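Local structure of hypothetical protein (Staphylococcus aureus subsp. aureus, 2IL5) at residues A[54-66]-A[74-86]. The protein is of unknown function but belongs to the Activator of Hsp90 ATPase homolog 1-like family, whose Bet v 1-like fold suggests that it may bind a hydrophobic ligand. Sequence-based numbering, arbitrary orientation.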
loop_
_atom_site.group_PDB
_atom_site.type_symbol
_atom_site.label_atom_id
_atom_site.label_comp_id
_atom_site.label_asym_id
_atom_site.label_seq_id
_atom_site.Cartn_x
_atom_site.Cartn_y
_atom_site.Cartn_z
ATOM N N GLU A 54 14.268 -4.355 2.545
ATOM C CA GLU A 54 15.007 -3.286 3.210
ATOM C C GLU A 54 14.013 -2.159 3.383
ATOM O O GLU A 54 13.270 -1.849 2.461
ATOM C CB GLU A 54 16.171 -2.782 2.338
ATOM C CG GLU A 54 17.345 -3.747 2.179
ATOM C CD GLU A 54 18.144 -3.510 0.882
ATOM O OE1 GLU A 54 18.324 -4.488 0.113
ATOM O OE2 GLU A 54 18.585 -2.365 0.619
ATOM N N ALA A 55 13.980 -1.571 4.573
ATOM C CA ALA A 55 13.163 -0.394 4.841
ATOM C C ALA A 55 13.946 0.538 5.744
ATOM O O ALA A 55 14.338 0.144 6.857
ATOM C CB ALA A 55 11.811 -0.776 5.490
ATOM N N ASP A 56 14.192 1.754 5.250
ATOM C CA ASP A 56 14.728 2.846 6.073
ATOM C C ASP A 56 13.600 3.807 6.493
ATOM O O ASP A 56 13.314 4.814 5.825
ATOM C CB ASP A 56 15.881 3.557 5.348
ATOM C CG ASP A 56 16.480 4.691 6.164
ATOM O OD1 ASP A 56 16.408 4.630 7.411
ATOM O OD2 ASP A 56 17.014 5.646 5.551
ATOM N N VAL A 57 12.967 3.477 7.617
ATOM C CA VAL A 57 11.710 4.118 8.032
ATOM C C VAL A 57 11.928 5.475 8.715
ATOM O O VAL A 57 11.808 5.605 9.936
ATOM C CB VAL A 57 10.764 3.144 8.832
ATOM C CG1 VAL A 57 9.370 3.765 9.056
ATOM C CG2 VAL A 57 10.602 1.817 8.079
ATOM N N LYS A 58 12.286 6.462 7.890
ATOM C CA LYS A 58 12.314 7.891 8.254
ATOM C C LYS A 58 11.885 8.662 7.011
ATOM O O LYS A 58 11.841 8.082 5.910
ATOM C CB LYS A 58 13.700 8.345 8.711
ATOM C CG LYS A 58 14.785 8.119 7.656
ATOM C CD LYS A 58 15.941 9.096 7.813
ATOM C CE LYS A 58 17.224 8.541 7.172
ATOM N NZ LYS A 58 18.050 7.712 8.141
ATOM N N GLU A 59 11.573 9.953 7.182
ATOM C CA GLU A 59 11.171 10.812 6.078
ATOM C C GLU A 59 12.314 10.930 5.056
ATOM O O GLU A 59 13.466 11.171 5.438
ATOM C CB GLU A 59 10.688 12.163 6.592
ATOM C CG GLU A 59 9.392 12.053 7.408
ATOM C CD GLU A 59 8.776 13.400 7.765
ATOM O OE1 GLU A 59 9.478 14.448 7.626
ATOM O OE2 GLU A 59 7.589 13.426 8.183
ATOM N N GLY A 60 12.014 10.702 3.772
ATOM C CA GLY A 60 13.050 10.656 2.726
ATOM C C GLY A 60 13.795 9.323 2.616
ATOM O O GLY A 60 14.674 9.158 1.767
ATOM N N GLY A 61 13.462 8.387 3.500
ATOM C CA GLY A 61 14.081 7.068 3.494
ATOM C C GLY A 61 13.488 6.095 2.471
ATOM O O GLY A 61 12.292 6.101 2.214
ATOM N N LYS A 62 14.338 5.225 1.926
ATOM C CA LYS A 62 13.924 4.253 0.915
ATOM C C LYS A 62 13.464 2.921 1.498
ATOM O O LYS A 62 13.943 2.489 2.552
ATOM C CB LYS A 62 15.062 4.027 -0.078
ATOM C CG LYS A 62 14.729 2.971 -1.166
ATOM C CD LYS A 62 15.880 2.734 -2.145
ATOM C CE LYS A 62 15.627 1.479 -2.944
ATOM N NZ LYS A 62 16.815 1.148 -3.786
ATOM N N TYR A 63 12.527 2.267 0.814
ATOM C CA TYR A 63 12.258 0.877 1.083
ATOM C C TYR A 63 12.347 0.092 -0.221
ATOM O O TYR A 63 12.076 0.626 -1.312
ATOM C CB TYR A 63 10.918 0.650 1.813
ATOM C CG TYR A 63 9.722 0.885 0.929
ATOM C CD1 TYR A 63 9.131 2.151 0.833
ATOM C CD2 TYR A 63 9.208 -0.153 0.145
ATOM C CE1 TYR A 63 8.045 2.364 -0.011
ATOM C CE2 TYR A 63 8.145 0.041 -0.703
ATOM C CZ TYR A 63 7.549 1.295 -0.780
ATOM O OH TYR A 63 6.483 1.467 -1.642
ATOM N N ARG A 64 12.767 -1.175 -0.094
ATOM C CA ARG A 64 12.876 -2.067 -1.237
ATOM C C ARG A 64 12.403 -3.497 -0.910
ATOM O O ARG A 64 13.001 -4.187 -0.082
ATOM C CB ARG A 64 14.305 -2.073 -1.758
ATOM C CG ARG A 64 14.447 -2.843 -3.014
ATOM C CD ARG A 64 15.898 -2.926 -3.433
ATOM N NE ARG A 64 16.015 -3.506 -4.776
ATOM C CZ ARG A 64 16.409 -4.750 -4.998
ATOM N NH1 ARG A 64 16.484 -5.224 -6.231
ATOM N NH2 ARG A 64 16.733 -5.521 -3.971
ATOM N N ILE A 65 11.320 -3.916 -1.559
ATOM C CA ILE A 65 10.727 -5.238 -1.349
ATOM C C ILE A 65 10.864 -6.058 -2.634
ATOM O O ILE A 65 10.480 -5.600 -3.727
ATOM C CB ILE A 65 9.240 -5.132 -0.952
ATOM C CG1 ILE A 65 9.102 -4.339 0.356
ATOM C CG2 ILE A 65 8.606 -6.528 -0.899
ATOM C CD1 ILE A 65 7.686 -3.986 0.783
ATOM N N VAL A 66 11.454 -7.252 -2.486
ATOM C CA VAL A 66 11.565 -8.245 -3.562
ATOM C C VAL A 66 10.694 -9.468 -3.200
ATOM O O VAL A 66 10.892 -10.110 -2.178
ATOM C CB VAL A 66 13.032 -8.646 -3.771
ATOM C CG1 VAL A 66 13.181 -9.549 -4.952
ATOM C CG2 VAL A 66 13.906 -7.397 -3.938
ATOM N N VAL A 74 10.257 -12.505 -10.277
ATOM C CA VAL A 74 10.315 -11.645 -9.108
ATOM C C VAL A 74 9.515 -10.362 -9.358
ATOM O O VAL A 74 9.374 -9.899 -10.506
ATOM C CB VAL A 74 11.823 -11.412 -8.715
ATOM C CG1 VAL A 74 12.053 -10.132 -7.991
ATOM C CG2 VAL A 74 12.367 -12.606 -7.916
ATOM N N ASN A 75 8.937 -9.845 -8.279
ATOM C CA ASN A 75 8.372 -8.506 -8.210
ATOM C C ASN A 75 9.263 -7.649 -7.344
ATOM O O ASN A 75 9.529 -8.015 -6.198
ATOM C CB ASN A 75 6.993 -8.534 -7.553
ATOM C CG ASN A 75 5.913 -8.114 -8.484
ATOM O OD1 ASN A 75 5.608 -8.818 -9.468
ATOM N ND2 ASN A 75 5.323 -6.915 -8.209
ATOM N N VAL A 76 9.697 -6.501 -7.891
ATOM C CA VAL A 76 10.455 -5.499 -7.132
ATOM C C VAL A 76 9.573 -4.269 -6.867
ATOM O O VAL A 76 8.975 -3.688 -7.773
ATOM C CB VAL A 76 11.809 -5.111 -7.824
ATOM C CG1 VAL A 76 12.576 -4.132 -6.964
ATOM C CG2 VAL A 76 12.658 -6.347 -8.102
ATOM N N ILE A 77 9.463 -3.920 -5.600
ATOM C CA ILE A 77 8.659 -2.831 -5.181
ATOM C C ILE A 77 9.579 -1.927 -4.370
ATOM O O ILE A 77 10.208 -2.352 -3.394
ATOM C CB ILE A 77 7.424 -3.299 -4.359
ATOM C CG1 ILE A 77 6.631 -4.354 -5.129
ATOM C CG2 ILE A 77 6.537 -2.124 -3.915
ATOM C CD1 ILE A 77 6.733 -5.800 -4.554
ATOM N N GLU A 78 9.676 -0.677 -4.809
ATOM C CA GLU A 78 10.524 0.325 -4.165
ATOM C C GLU A 78 9.776 1.621 -4.031
ATOM O O GLU A 78 8.917 1.924 -4.834
ATOM C CB GLU A 78 11.761 0.606 -5.009
ATOM C CG GLU A 78 12.742 -0.525 -5.077
ATOM C CD GLU A 78 13.977 -0.107 -5.828
ATOM O OE1 GLU A 78 13.824 0.572 -6.883
ATOM O OE2 GLU A 78 15.095 -0.451 -5.369
ATOM N N GLY A 79 10.161 2.420 -3.046
ATOM C CA GLY A 79 9.592 3.734 -2.877
ATOM C C GLY A 79 10.227 4.423 -1.704
ATOM O O GLY A 79 11.265 3.994 -1.162
ATOM N N ILE A 80 9.552 5.474 -1.284
ATOM C CA ILE A 80 10.071 6.433 -0.324
ATOM C C ILE A 80 9.019 6.742 0.726
ATOM O O ILE A 80 7.840 6.876 0.399
ATOM C CB ILE A 80 10.460 7.777 -1.064
ATOM C CG1 ILE A 80 11.703 7.599 -1.924
ATOM C CG2 ILE A 80 10.703 8.879 -0.085
ATOM C CD1 ILE A 80 12.872 7.118 -1.155
ATOM N N TYR A 81 9.437 6.884 1.979
ATOM C CA TYR A 81 8.563 7.490 2.963
ATOM C C TYR A 81 8.632 9.003 2.812
ATOM O O TYR A 81 9.702 9.573 2.823
ATOM C CB TYR A 81 8.972 7.080 4.352
ATOM C CG TYR A 81 8.711 5.640 4.620
ATOM C CD1 TYR A 81 7.418 5.216 4.938
ATOM C CD2 TYR A 81 9.749 4.677 4.511
ATOM C CE1 TYR A 81 7.158 3.898 5.199
ATOM C CE2 TYR A 81 9.501 3.354 4.739
ATOM C CZ TYR A 81 8.187 2.967 5.097
ATOM O OH TYR A 81 7.872 1.658 5.360
ATOM N N GLU A 82 7.504 9.657 2.606
ATOM C CA GLU A 82 7.550 11.095 2.495
ATOM C C GLU A 82 7.192 11.742 3.835
ATOM O O GLU A 82 7.760 12.725 4.226
ATOM C CB GLU A 82 6.657 11.599 1.358
ATOM C CG GLU A 82 6.955 10.867 0.091
ATOM C CD GLU A 82 6.817 11.694 -1.139
ATOM O OE1 GLU A 82 5.807 11.466 -1.846
ATOM O OE2 GLU A 82 7.704 12.547 -1.409
ATOM N N SER A 83 6.267 11.135 4.541
ATOM C CA SER A 83 5.747 11.704 5.740
ATOM C C SER A 83 5.452 10.572 6.714
ATOM O O SER A 83 4.821 9.580 6.349
ATOM C CB SER A 83 4.491 12.501 5.413
ATOM O OG SER A 83 4.130 13.261 6.541
ATOM N N LEU A 84 5.967 10.727 7.941
ATOM C CA LEU A 84 5.800 9.759 9.040
ATOM C C LEU A 84 5.446 10.536 10.303
ATOM O O LEU A 84 6.310 11.138 10.952
ATOM C CB LEU A 84 7.107 8.977 9.281
ATOM C CG LEU A 84 7.491 7.973 8.181
ATOM C CD1 LEU A 84 8.882 7.480 8.339
ATOM C CD2 LEU A 84 6.511 6.788 8.154
ATOM N N VAL A 85 4.171 10.565 10.645
ATOM C CA VAL A 85 3.839 11.094 11.926
ATOM C C VAL A 85 3.264 10.007 12.843
ATOM O O VAL A 85 2.279 9.330 12.511
ATOM C CB VAL A 85 3.195 12.548 11.868
ATOM C CG1 VAL A 85 2.758 12.998 10.443
ATOM C CG2 VAL A 85 2.183 12.863 13.026
HETATM N N MSE A 86 3.969 9.802 13.959
HETATM C CA MSE A 86 3.719 8.736 14.934
HETATM C C MSE A 86 2.275 8.481 15.331
HETATM O O MSE A 86 1.619 9.360 15.893
HETATM C CB MSE A 86 4.499 9.005 16.200
HETATM C CG MSE A 86 4.511 7.801 17.125
HETATM SE SE MSE A 86 5.037 8.215 18.935
HETATM C CE MSE A 86 6.686 9.246 18.621
#
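Tyr63 lays its ring across the backbone of Gly79 in the antiparallel beta hairpin of strands 62-68 and 74-85, part of the curved sheet of this Bet v 1-like fold. With CG lodged between the backbone N and the carbonyl carbon (chi1 72°), the ring leans over the neighbouring strand, one face meeting Gly79 N, and its CE1 lies 3.4 Å from Gly79 C. Gly79 has no side chain to obstruct it, and the hydroxyl reaches past to hydrogen-bond Thr93 O on strand 89-94. Tyr81 sits obliquely to this ring, planes 57° apart, and takes Val57 CG1 over one face. On the other side of the sheet, Glu78 OE2 draws in two cations. The fully extended Lys62 brings NZ to 2.8 Å from Glu78 OE2, from above the carboxylate plane; Arg64 runs alongside Glu78 and offers only a weak NE bond to the same oxygen, its NH2 pairing with Glu52. Within the type II turn of Lys58 to Gly61, Gly60 N donates to Tyr81 O, and Glu59, extended beyond CG, follows strand 74-85 past its bulge at Glu82 and Ser83. There Leu84 N donates to the anti lone pair of Glu59 OE2 at 3.2 Å, nearly straight at 171°.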